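Local coordinates for protein purine nucleoside phosphorylase (Schistosoma mansoni, PDB 6B56) that catalyses the reversible phosphorolysis of purine nucleosides such as inosine and guanosine, releasing the free base and a pentose 1-phosphate, at residues Ala16-Arg21 with Tyr52-Asn57; Pro56-Thr61 with Ala99-Val104. One frame throughout, in Å; residues are numbered along the deposited sequence.

Overall arrangement
Both contacts fasten the loop between strands 47-51 and 68-75, and their centres lie about 9 Å apart on one side of the subunit. Contact 1 holds the first part of the loop against helix 9-23 and is partly buried, built round a tyrosine ring under a main-chain carbonyl, with a water bridging at its hydroxyl end. Contact 2 sets the following residues on helix 95-108; it is more deeply buried and almost purely apolar. The segments overlap at Pro56 and Asn57, Pro56 packing in contact 1 and Asn57 in contact 2, and Ile19 packs on Val104. Ile53 packs on the pyridine ring of 5-butylpyridine-2-carboxylic acid, while Lys60 and Thr61 hydrogen-bond this ligand.

Contact 1 (Ala16-Arg21 with Tyr52-Asn57); sequences ADYIKR and YINIPN. With CQV (5-butylpyridine-2-carboxylic acid), chain E.
The Tyr18 ring carries the backbone carbonyl of Asn54 over one face, with Asn54 O 3.4 Å from Tyr18 CZ and displaced toward the rim near the hydroxyl. At the ring edge, in its plane, sits a water that bridges the two segments: it lies 2.9 Å from Tyr18 OH and accepts a hydrogen bond from Asn54 ND2 at 3.0 Å. The phenol and the Asn54 amide, whose planes are 60° apart, are thus linked without a direct bond. The Arg21 guanidinium has Tyr18 CA over one face and the Asp17 carboxylate at its edge. Arg21 NE donates to Asp17 OD2 at 3.0 Å, nearly straight at 165°, reaching the oxygen from above the carboxylate plane; this salt bridge spans one helical turn. With CG anti to the backbone N (chi1 177°), Tyr18 extends from the helix across the loop. The base of its side chain rests on Pro56, whose CD lies 3.6 Å from Tyr18 CB and also touches CG. Ile55 packs against Tyr18 too, CG1 4.3 Å from Tyr18 CD2. Deeper in, Ile19 CD1 meets Ile55 CG2 at 4.2 Å, and both isoleucines also pack on Ile50 and Leu70. The turn presents Ile53 to bound 5-butylpyridine-2-carboxylic acid (Ile53 CD1 to its pyridine N, 3.5 Å). The arrangement is helix-to-loop packing at the periphery of the phosphorylase-superfamily α/β fold, helix 9-23 covering a connection between antiparallel strands.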
ATOM      1  N   ALA A  16     -26.612 -17.614  -6.597  1.00 23.16           N
ATOM      2  CA  ALA A  16     -26.786 -18.227  -7.918  1.00 25.09           C
ATOM      3  C   ALA A  16     -28.126 -18.944  -8.033  1.00 28.25           C
ATOM      4  O   ALA A  16     -28.783 -18.886  -9.082  1.00 30.51           O
ATOM      5  CB  ALA A  16     -25.627 -19.187  -8.226  1.00 23.39           C
ATOM      6  N   ASP A  17     -28.549 -19.646  -6.978  1.00 27.30           N
ATOM      7  CA  ASP A  17     -29.822 -20.359  -7.025  1.00 30.48           C
ATOM      8  C   ASP A  17     -30.986 -19.389  -7.207  1.00 30.56           C
ATOM      9  O   ASP A  17     -31.932 -19.666  -7.962  1.00 34.06           O
ATOM     10  CB  ASP A  17     -29.988 -21.187  -5.749  1.00 40.05           C
ATOM     11  CG  ASP A  17     -31.203 -22.071  -5.791  1.00 55.63           C
ATOM     12  OD1 ASP A  17     -31.196 -23.054  -6.567  1.00 53.99           O
ATOM     13  OD2 ASP A  17     -32.166 -21.779  -5.053  1.00 58.80           O
ATOM     14  N   TYR A  18     -30.940 -18.250  -6.509  1.00 31.05           N
ATOM     15  CA  TYR A  18     -31.967 -17.228  -6.666  1.00 33.69           C
ATOM     16  C   TYR A  18     -32.020 -16.722  -8.103  1.00 28.20           C
ATOM     17  O   TYR A  18     -33.098 -16.650  -8.712  1.00 33.36           O
ATOM     18  CB  TYR A  18     -31.711 -16.066  -5.696  1.00 32.98           C
ATOM     19  CG  TYR A  18     -32.710 -14.946  -5.879  1.00 31.17           C
ATOM     20  CD1 TYR A  18     -33.950 -14.979  -5.258  1.00 34.64           C
ATOM     21  CD2 TYR A  18     -32.426 -13.867  -6.708  1.00 32.42           C
ATOM     22  CE1 TYR A  18     -34.870 -13.961  -5.448  1.00 37.06           C
ATOM     23  CE2 TYR A  18     -33.336 -12.859  -6.904  1.00 32.73           C
ATOM     24  CZ  TYR A  18     -34.564 -12.901  -6.272  1.00 34.51           C
ATOM     25  OH  TYR A  18     -35.498 -11.896  -6.462  1.00 37.59           O
ATOM     26  N   ILE A  19     -30.858 -16.370  -8.664  1.00 30.15           N
ATOM     27  CA  ILE A  19     -30.832 -15.814 -10.016  1.00 30.66           C
ATOM     28  C   ILE A  19     -31.436 -16.799 -11.006  1.00 35.03           C
ATOM     29  O   ILE A  19     -32.248 -16.424 -11.863  1.00 38.39           O
ATOM     30  CB  ILE A  19     -29.395 -15.400 -10.392  1.00 28.71           C
ATOM     31  CG1 ILE A  19     -28.957 -14.207  -9.532  1.00 27.55           C
ATOM     32  CG2 ILE A  19     -29.316 -15.039 -11.880  1.00 36.38           C
ATOM     33  CD1 ILE A  19     -27.454 -14.045  -9.354  1.00 26.75           C
ATOM     34  N   LYS A  20     -31.081 -18.079 -10.880  1.00 33.94           N
ATOM     35  CA  LYS A  20     -31.598 -19.101 -11.789  1.00 36.80           C
ATOM     36  C   LYS A  20     -33.120 -19.174 -11.736  1.00 44.32           C
ATOM     37  O   LYS A  20     -33.786 -19.270 -12.777  1.00 57.31           O
ATOM     38  CB  LYS A  20     -30.996 -20.459 -11.415  1.00 36.39           C
ATOM     39  CG  LYS A  20     -29.553 -20.645 -11.760  1.00 42.65           C
ATOM     40  CD  LYS A  20     -29.111 -21.979 -11.177  1.00 50.71           C
ATOM     41  CE  LYS A  20     -27.671 -22.287 -11.428  1.00 59.74           C
ATOM     42  NZ  LYS A  20     -27.319 -23.568 -10.753  1.00 44.10           N
ATOM     43  N   ARG A  21     -33.693 -19.152 -10.528  1.00 39.25           N
ATOM     44  CA  ARG A  21     -35.142 -19.256 -10.376  1.00 40.14           C
ATOM     45  C   ARG A  21     -35.879 -18.080 -11.004  1.00 38.19           C
ATOM     46  O   ARG A  21     -37.073 -18.198 -11.327  1.00 44.01           O
ATOM     47  CB  ARG A  21     -35.495 -19.349  -8.890  1.00 51.93           C
ATOM     48  CG  ARG A  21     -35.060 -20.662  -8.231  1.00 55.21           C
ATOM     49  CD  ARG A  21     -35.548 -20.788  -6.792  1.00 60.11           C
ATOM     50  NE  ARG A  21     -34.582 -20.268  -5.820  1.00 72.28           N
ATOM     51  CZ  ARG A  21     -34.760 -19.195  -5.047  1.00 66.67           C
ATOM     52  NH1 ARG A  21     -35.888 -18.492  -5.101  1.00 68.27           N
ATOM     53  NH2 ARG A  21     -33.800 -18.830  -4.202  1.00 55.26           N
ATOM     54  N   TYR A  52     -29.563  -5.777  -7.034  1.00 30.85           N
ATOM     55  CA  TYR A  52     -28.736  -6.401  -6.004  1.00 31.74           C
ATOM     56  C   TYR A  52     -29.496  -6.584  -4.692  1.00 27.74           C
ATOM     57  O   TYR A  52     -29.243  -7.547  -3.960  1.00 28.54           O
ATOM     58  CB  TYR A  52     -27.480  -5.565  -5.737  1.00 40.41           C
ATOM     59  CG  TYR A  52     -26.567  -5.353  -6.928  1.00 56.72           C
ATOM     60  CD1 TYR A  52     -26.317  -6.368  -7.843  1.00 56.37           C
ATOM     61  CD2 TYR A  52     -25.949  -4.123  -7.131  1.00 69.69           C
ATOM     62  CE1 TYR A  52     -25.475  -6.164  -8.931  1.00 66.22           C
ATOM     63  CE2 TYR A  52     -25.109  -3.905  -8.211  1.00 72.85           C
ATOM     64  CZ  TYR A  52     -24.876  -4.925  -9.111  1.00 72.83           C
ATOM     65  OH  TYR A  52     -24.038  -4.694 -10.184  1.00 74.12           O
ATOM     66  N   ILE A  53     -30.420  -5.674  -4.368  1.00 29.57           N
ATOM     67  CA  ILE A  53     -31.130  -5.743  -3.087  1.00 30.58           C
ATOM     68  C   ILE A  53     -31.947  -7.029  -2.942  1.00 44.73           C
ATOM     69  O   ILE A  53     -32.220  -7.475  -1.817  1.00 33.51           O
ATOM     70  CB  ILE A  53     -32.002  -4.483  -2.888  1.00 32.86           C
ATOM     71  CG1 ILE A  53     -32.583  -4.431  -1.477  1.00 34.03           C
ATOM     72  CG2 ILE A  53     -33.139  -4.436  -3.901  1.00 34.11           C
ATOM     73  CD1 ILE A  53     -31.521  -4.385  -0.389  1.00 41.61           C
ATOM     74  N   ASN A  54     -32.362  -7.634  -4.057  1.00 30.99           N
ATOM     75  CA  ASN A  54     -33.132  -8.873  -4.045  1.00 30.65           C
ATOM     76  C   ASN A  54     -32.290 -10.145  -4.037  1.00 30.69           C
ATOM     77  O   ASN A  54     -32.859 -11.222  -3.806  1.00 33.24           O
ATOM     78  CB  ASN A  54     -34.048  -8.912  -5.265  1.00 33.69           C
ATOM     79  CG  ASN A  54     -35.164  -7.904  -5.173  1.00 41.52           C
ATOM     80  OD1 ASN A  54     -35.474  -7.407  -4.090  1.00 43.58           O
ATOM     81  ND2 ASN A  54     -35.776  -7.596  -6.307  1.00 46.67           N
ATOM     82  N   ILE A  55     -30.980 -10.055  -4.258  1.00 27.35           N
ATOM     83  CA  ILE A  55     -30.126 -11.232  -4.434  1.00 28.10           C
ATOM     84  C   ILE A  55     -29.534 -11.585  -3.077  1.00 29.39           C
ATOM     85  O   ILE A  55     -28.822 -10.752  -2.489  1.00 28.02           O
ATOM     86  CB  ILE A  55     -29.018 -10.972  -5.467  1.00 24.74           C
ATOM     87  CG1 ILE A  55     -29.638 -10.543  -6.811  1.00 28.09           C
ATOM     88  CG2 ILE A  55     -28.147 -12.215  -5.640  1.00 30.47           C
ATOM     89  CD1 ILE A  55     -28.618 -10.120  -7.860  1.00 26.23           C
ATOM     90  N   PRO A  56     -29.776 -12.791  -2.553  1.00 29.66           N
ATOM     91  CA  PRO A  56     -29.191 -13.174  -1.265  1.00 29.87           C
ATOM     92  C   PRO A  56     -27.697 -12.865  -1.211  1.00 27.19           C
ATOM     93  O   PRO A  56     -26.931 -13.227  -2.105  1.00 28.54           O
ATOM     94  CB  PRO A  56     -29.452 -14.684  -1.204  1.00 34.71           C
ATOM     95  CG  PRO A  56     -30.737 -14.858  -1.952  1.00 31.81           C
ATOM     96  CD  PRO A  56     -30.693 -13.835  -3.070  1.00 30.16           C
ATOM     97  N   ASN A  57     -27.283 -12.170  -0.152  1.00 30.38           N
ATOM     98  CA  ASN A  57     -25.882 -11.943   0.195  1.00 27.51           C
ATOM     99  C   ASN A  57     -25.171 -10.858  -0.613  1.00 29.98           C
ATOM    100  O   ASN A  57     -23.975 -10.606  -0.353  1.00 30.08           O
ATOM    101  CB  ASN A  57     -25.032 -13.224   0.121  1.00 26.27           C
ATOM    102  CG  ASN A  57     -25.580 -14.342   0.986  1.00 30.36           C
ATOM    103  OD1 ASN A  57     -25.757 -15.478   0.530  1.00 32.53           O
ATOM    104  ND2 ASN A  57     -25.860 -14.030   2.233  1.00 33.55           N
TER
HETATM  105  C9  CQV E 304     -29.252  -1.497  -2.392  0.83 29.39           C
HETATM  106  C8  CQV E 304     -32.768  -0.570  -1.143  0.83 29.49           C
HETATM  107  C7  CQV E 304     -30.727  -1.098  -2.318  0.83 28.41           C
HETATM  108  C4  CQV E 304     -33.438  -0.394  -2.272  0.83 27.69           C
HETATM  109  C5  CQV E 304     -32.741  -0.573  -3.575  0.83 27.81           C
HETATM  110  C6  CQV E 304     -31.495  -0.904  -3.613  0.83 27.83           C
HETATM  111  C3  CQV E 304     -34.926  -0.024  -2.285  0.83 34.26           C
HETATM  112  C2  CQV E 304     -35.707  -1.084  -3.055  0.83 36.04           C
HETATM  113  C1  CQV E 304     -36.568  -1.905  -2.119  0.83 56.25           C
HETATM  114  O   CQV E 304     -28.803  -1.946  -3.484  0.83 30.95           O
HETATM  115  O1  CQV E 304     -28.510  -1.399  -1.371  0.83 30.60           O
HETATM  116  N   CQV E 304     -31.327  -0.943  -1.197  0.83 27.93           N
HETATM  117  C   CQV E 304     -37.985  -1.339  -2.151  0.83 44.82           C
HETATM  118  O   HOH W   1     -35.565  -9.741  -8.370  1.00 44.84           O

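Contact 2 (Pro56-Thr61 with Ala99-Val104); sequences PNFPKT and ALPIRV. With CQV (5-butylpyridine-2-carboxylic acid), chain E; DMS (dimethyl sulfoxide), chain B.
Phe58 meets three residues of helix 95-108 through different parts of its ring, and these apolar contacts make up most of the interface. Val104 CG2 comes to the ring edge, near its plane, 3.8 Å from Phe58 CE1. Pro101 comes in at a slant, CA 4.1 Å from Phe58 CZ and CG 4.1 Å from Phe58 CE2, the side chains running antiparallel past one another. Leu100 CD2 also approaches obliquely, 4.2 Å from Phe58 CD1. Leu100 swings CG fully opposite its backbone N (chi1 -180°), turning CD2 toward the loop, where it packs tightly against Asn57 O at 3.1 Å. In this phosphorylase-superfamily fold the helix enters the interface at a kink: Pro101 N carries no hydrogen and so makes no bond to the preceding turn, while Val104 N still bonds to Leu100 O. Ala15 of helix 9-23 also packs on Phe58.

Beyond the helical backbone, hydrogen bonds reach mainly to bound molecules. The loop grips 5-butylpyridine-2-carboxylic acid: Lys60 NZ donates to the pyridine N at 2.9 Å, and Thr61 N donates to carboxylate O1 with an angle of 169°. Thr61 OG1 holds the other carboxylate oxygen, O, at 3.0 Å, so the N-H and hydroxyl of one threonine each hold one oxygen, O1 also receiving a weak bond from Lys60 NZ. Extended Arg103 hydrogen-bonds through NH1 to the oxygen of a dimethyl sulfoxide, probably from the crystallisation liquor, and to Ala7 O.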
ATOM      1  N   PRO A  56     -29.776 -12.791  -2.553  1.00 29.66           N
ATOM      2  CA  PRO A  56     -29.191 -13.174  -1.265  1.00 29.87           C
ATOM      3  C   PRO A  56     -27.697 -12.865  -1.211  1.00 27.19           C
ATOM      4  O   PRO A  56     -26.931 -13.227  -2.105  1.00 28.54           O
ATOM      5  CB  PRO A  56     -29.452 -14.684  -1.204  1.00 34.71           C
ATOM      6  CG  PRO A  56     -30.737 -14.858  -1.952  1.00 31.81           C
ATOM      7  CD  PRO A  56     -30.693 -13.835  -3.070  1.00 30.16           C
ATOM      8  N   ASN A  57     -27.283 -12.170  -0.152  1.00 30.38           N
ATOM      9  CA  ASN A  57     -25.882 -11.943   0.195  1.00 27.51           C
ATOM     10  C   ASN A  57     -25.171 -10.858  -0.613  1.00 29.98           C
ATOM     11  O   ASN A  57     -23.975 -10.606  -0.353  1.00 30.08           O
ATOM     12  CB  ASN A  57     -25.032 -13.224   0.121  1.00 26.27           C
ATOM     13  CG  ASN A  57     -25.580 -14.342   0.986  1.00 30.36           C
ATOM     14  OD1 ASN A  57     -25.757 -15.478   0.530  1.00 32.53           O
ATOM     15  ND2 ASN A  57     -25.860 -14.030   2.233  1.00 33.55           N
ATOM     16  N   PHE A  58     -25.818 -10.212  -1.575  1.00 27.61           N
ATOM     17  CA  PHE A  58     -25.127  -9.189  -2.351  1.00 24.63           C
ATOM     18  C   PHE A  58     -24.919  -7.918  -1.519  1.00 23.89           C
ATOM     19  O   PHE A  58     -25.680  -7.642  -0.594  1.00 29.39           O
ATOM     20  CB  PHE A  58     -25.877  -8.886  -3.653  1.00 26.80           C
ATOM     21  CG  PHE A  58     -25.398  -9.708  -4.821  1.00 28.41           C
ATOM     22  CD1 PHE A  58     -25.149 -11.067  -4.667  1.00 40.72           C
ATOM     23  CD2 PHE A  58     -25.167  -9.130  -6.042  1.00 32.48           C
ATOM     24  CE1 PHE A  58     -24.674 -11.835  -5.730  1.00 47.01           C
ATOM     25  CE2 PHE A  58     -24.700  -9.894  -7.120  1.00 31.73           C
ATOM     26  CZ  PHE A  58     -24.463 -11.245  -6.956  1.00 31.78           C
ATOM     27  N   PRO A  59     -23.850  -7.172  -1.797  1.00 23.73           N
ATOM     28  CA  PRO A  59     -23.519  -6.001  -0.974  1.00 27.51           C
ATOM     29  C   PRO A  59     -24.538  -4.886  -1.133  1.00 30.07           C
ATOM     30  O   PRO A  59     -25.155  -4.727  -2.188  1.00 29.37           O
ATOM     31  CB  PRO A  59     -22.155  -5.559  -1.506  1.00 29.29           C
ATOM     32  CG  PRO A  59     -22.051  -6.158  -2.886  1.00 31.21           C
ATOM     33  CD  PRO A  59     -22.898  -7.403  -2.889  1.00 27.56           C
ATOM     34  N   LYS A  60     -24.691  -4.120  -0.057  1.00 31.28           N
ATOM     35  CA  LYS A  60     -25.498  -2.909  -0.067  1.00 30.22           C
ATOM     36  C   LYS A  60     -24.786  -1.850  -0.904  1.00 47.91           C
ATOM     37  O   LYS A  60     -23.570  -1.674  -0.784  1.00 36.00           O
ATOM     38  CB  LYS A  60     -25.640  -2.418   1.376  1.00 34.70           C
ATOM     39  CG  LYS A  60     -26.626  -1.313   1.592  1.00 44.85           C
ATOM     40  CD  LYS A  60     -27.972  -1.862   2.082  1.00 61.81           C
ATOM     41  CE  LYS A  60     -29.013  -0.755   2.184  1.00 65.01           C
ATOM     42  NZ  LYS A  60     -30.298  -1.139   1.526  1.00 49.68           N
ATOM     43  N   THR A  61     -25.541  -1.141  -1.761  1.00 33.25           N
ATOM     44  CA  THR A  61     -24.961  -0.185  -2.707  1.00 34.20           C
ATOM     45  C   THR A  61     -25.712   1.144  -2.717  1.00 39.21           C
ATOM     46  O   THR A  61     -25.872   1.753  -3.777  1.00 46.10           O
ATOM     47  CB  THR A  61     -24.888  -0.758  -4.124  1.00 31.68           C
ATOM     48  OG1 THR A  61     -26.202  -1.091  -4.614  1.00 46.58           O
ATOM     49  CG2 THR A  61     -24.017  -2.003  -4.140  1.00 39.48           C
ATOM     50  N   ALA A  99     -15.576  -9.262  -4.657  1.00 16.43           N
ATOM     51  CA  ALA A  99     -15.379 -10.584  -5.234  1.00 14.81           C
ATOM     52  C   ALA A  99     -16.669 -11.362  -5.418  1.00 15.80           C
ATOM     53  O   ALA A  99     -16.754 -12.189  -6.336  1.00 17.39           O
ATOM     54  CB  ALA A  99     -14.434 -11.400  -4.353  1.00 16.67           C
ATOM     55  N   LEU A 100     -17.659 -11.156  -4.550  1.00 15.54           N
ATOM     56  CA  LEU A 100     -18.844 -12.020  -4.586  1.00 16.63           C
ATOM     57  C   LEU A 100     -19.564 -12.009  -5.935  1.00 16.34           C
ATOM     58  O   LEU A 100     -19.895 -13.101  -6.445  1.00 17.25           O
ATOM     59  CB  LEU A 100     -19.756 -11.731  -3.379  1.00 19.74           C
ATOM     60  CG  LEU A 100     -21.041 -12.582  -3.288  1.00 20.07           C
ATOM     61  CD1 LEU A 100     -20.787 -14.063  -3.101  1.00 24.45           C
ATOM     62  CD2 LEU A 100     -21.936 -12.058  -2.175  1.00 36.14           C
ATOM     63  N   PRO A 101     -19.835 -10.859  -6.565  1.00 17.05           N
ATOM     64  CA  PRO A 101     -20.528 -10.902  -7.866  1.00 17.17           C
ATOM     65  C   PRO A 101     -19.771 -11.663  -8.960  1.00 17.96           C
ATOM     66  O   PRO A 101     -20.409 -12.327  -9.791  1.00 19.26           O
ATOM     67  CB  PRO A 101     -20.716  -9.414  -8.201  1.00 20.03           C
ATOM     68  CG  PRO A 101     -20.731  -8.745  -6.824  1.00 22.17           C
ATOM     69  CD  PRO A 101     -19.720  -9.484  -6.045  1.00 18.17           C
ATOM     70  N   ILE A 102     -18.434 -11.602  -8.983  1.00 17.56           N
ATOM     71  CA  ILE A 102     -17.651 -12.326  -9.989  1.00 17.20           C
ATOM     72  C   ILE A 102     -17.737 -13.837  -9.751  1.00 16.10           C
ATOM     73  O   ILE A 102     -17.830 -14.630 -10.692  1.00 17.07           O
ATOM     74  CB  ILE A 102     -16.192 -11.823 -10.003  1.00 17.04           C
ATOM     75  CG1 ILE A 102     -16.133 -10.294 -10.125  1.00 23.00           C
ATOM     76  CG2 ILE A 102     -15.378 -12.514 -11.112  1.00 19.87           C
ATOM     77  CD1 ILE A 102     -16.742  -9.796 -11.358  1.00 23.70           C
ATOM     78  N   ARG A 103     -17.654 -14.258  -8.481  1.00 16.87           N
ATOM     79  CA  ARG A 103     -17.788 -15.679  -8.145  1.00 15.85           C
ATOM     80  C   ARG A 103     -19.194 -16.212  -8.436  1.00 16.63           C
ATOM     81  O   ARG A 103     -19.343 -17.379  -8.821  1.00 17.32           O
ATOM     82  CB  ARG A 103     -17.326 -15.878  -6.692  1.00 15.57           C
ATOM     83  CG  ARG A 103     -15.789 -15.774  -6.568  1.00 15.74           C
ATOM     84  CD  ARG A 103     -15.254 -15.897  -5.125  1.00 16.08           C
ATOM     85  NE  ARG A 103     -13.790 -15.901  -5.138  1.00 16.68           N
ATOM     86  CZ  ARG A 103     -13.008 -15.764  -4.074  1.00 17.26           C
ATOM     87  NH1 ARG A 103     -13.521 -15.596  -2.863  1.00 17.31           N
ATOM     88  NH2 ARG A 103     -11.699 -15.726  -4.233  1.00 18.35           N
ATOM     89  N   VAL A 104     -20.222 -15.375  -8.316  1.00 16.94           N
ATOM     90  CA  VAL A 104     -21.556 -15.791  -8.726  1.00 19.07           C
ATOM     91  C   VAL A 104     -21.613 -15.955 -10.243  1.00 19.40           C
ATOM     92  O   VAL A 104     -22.214 -16.916 -10.749  1.00 19.70           O
ATOM     93  CB  VAL A 104     -22.612 -14.817  -8.163  1.00 18.97           C
ATOM     94  CG1 VAL A 104     -24.002 -15.084  -8.767  1.00 22.20           C
ATOM     95  CG2 VAL A 104     -22.672 -14.923  -6.631  1.00 25.74           C
TER
HETATM   96  C9  CQV E 304     -29.252  -1.497  -2.392  0.83 29.39           C
HETATM   97  C8  CQV E 304     -32.768  -0.570  -1.143  0.83 29.49           C
HETATM   98  C7  CQV E 304     -30.727  -1.098  -2.318  0.83 28.41           C
HETATM   99  C4  CQV E 304     -33.438  -0.394  -2.272  0.83 27.69           C
HETATM  100  C5  CQV E 304     -32.741  -0.573  -3.575  0.83 27.81           C
HETATM  101  C6  CQV E 304     -31.495  -0.904  -3.613  0.83 27.83           C
HETATM  102  C3  CQV E 304     -34.926  -0.024  -2.285  0.83 34.26           C
HETATM  103  C2  CQV E 304     -35.707  -1.084  -3.055  0.83 36.04           C
HETATM  104  C1  CQV E 304     -36.568  -1.905  -2.119  0.83 56.25           C
HETATM  105  O   CQV E 304     -28.803  -1.946  -3.484  0.83 30.95           O
HETATM  106  O1  CQV E 304     -28.510  -1.399  -1.371  0.83 30.60           O
HETATM  107  N   CQV E 304     -31.327  -0.943  -1.197  0.83 27.93           N
HETATM  108  C   CQV E 304     -37.985  -1.339  -2.151  0.83 44.82           C
HETATM  109  S   DMS B 301     -10.933 -13.257  -1.331  1.00 16.67           S
HETATM  110  O   DMS B 301     -11.680 -14.491  -0.897  1.00 15.26           O
HETATM  111  C1  DMS B 301     -12.189 -12.066  -1.795  1.00 16.31           C
HETATM  112  C2  DMS B 301     -10.317 -12.413   0.132  1.00 15.58           C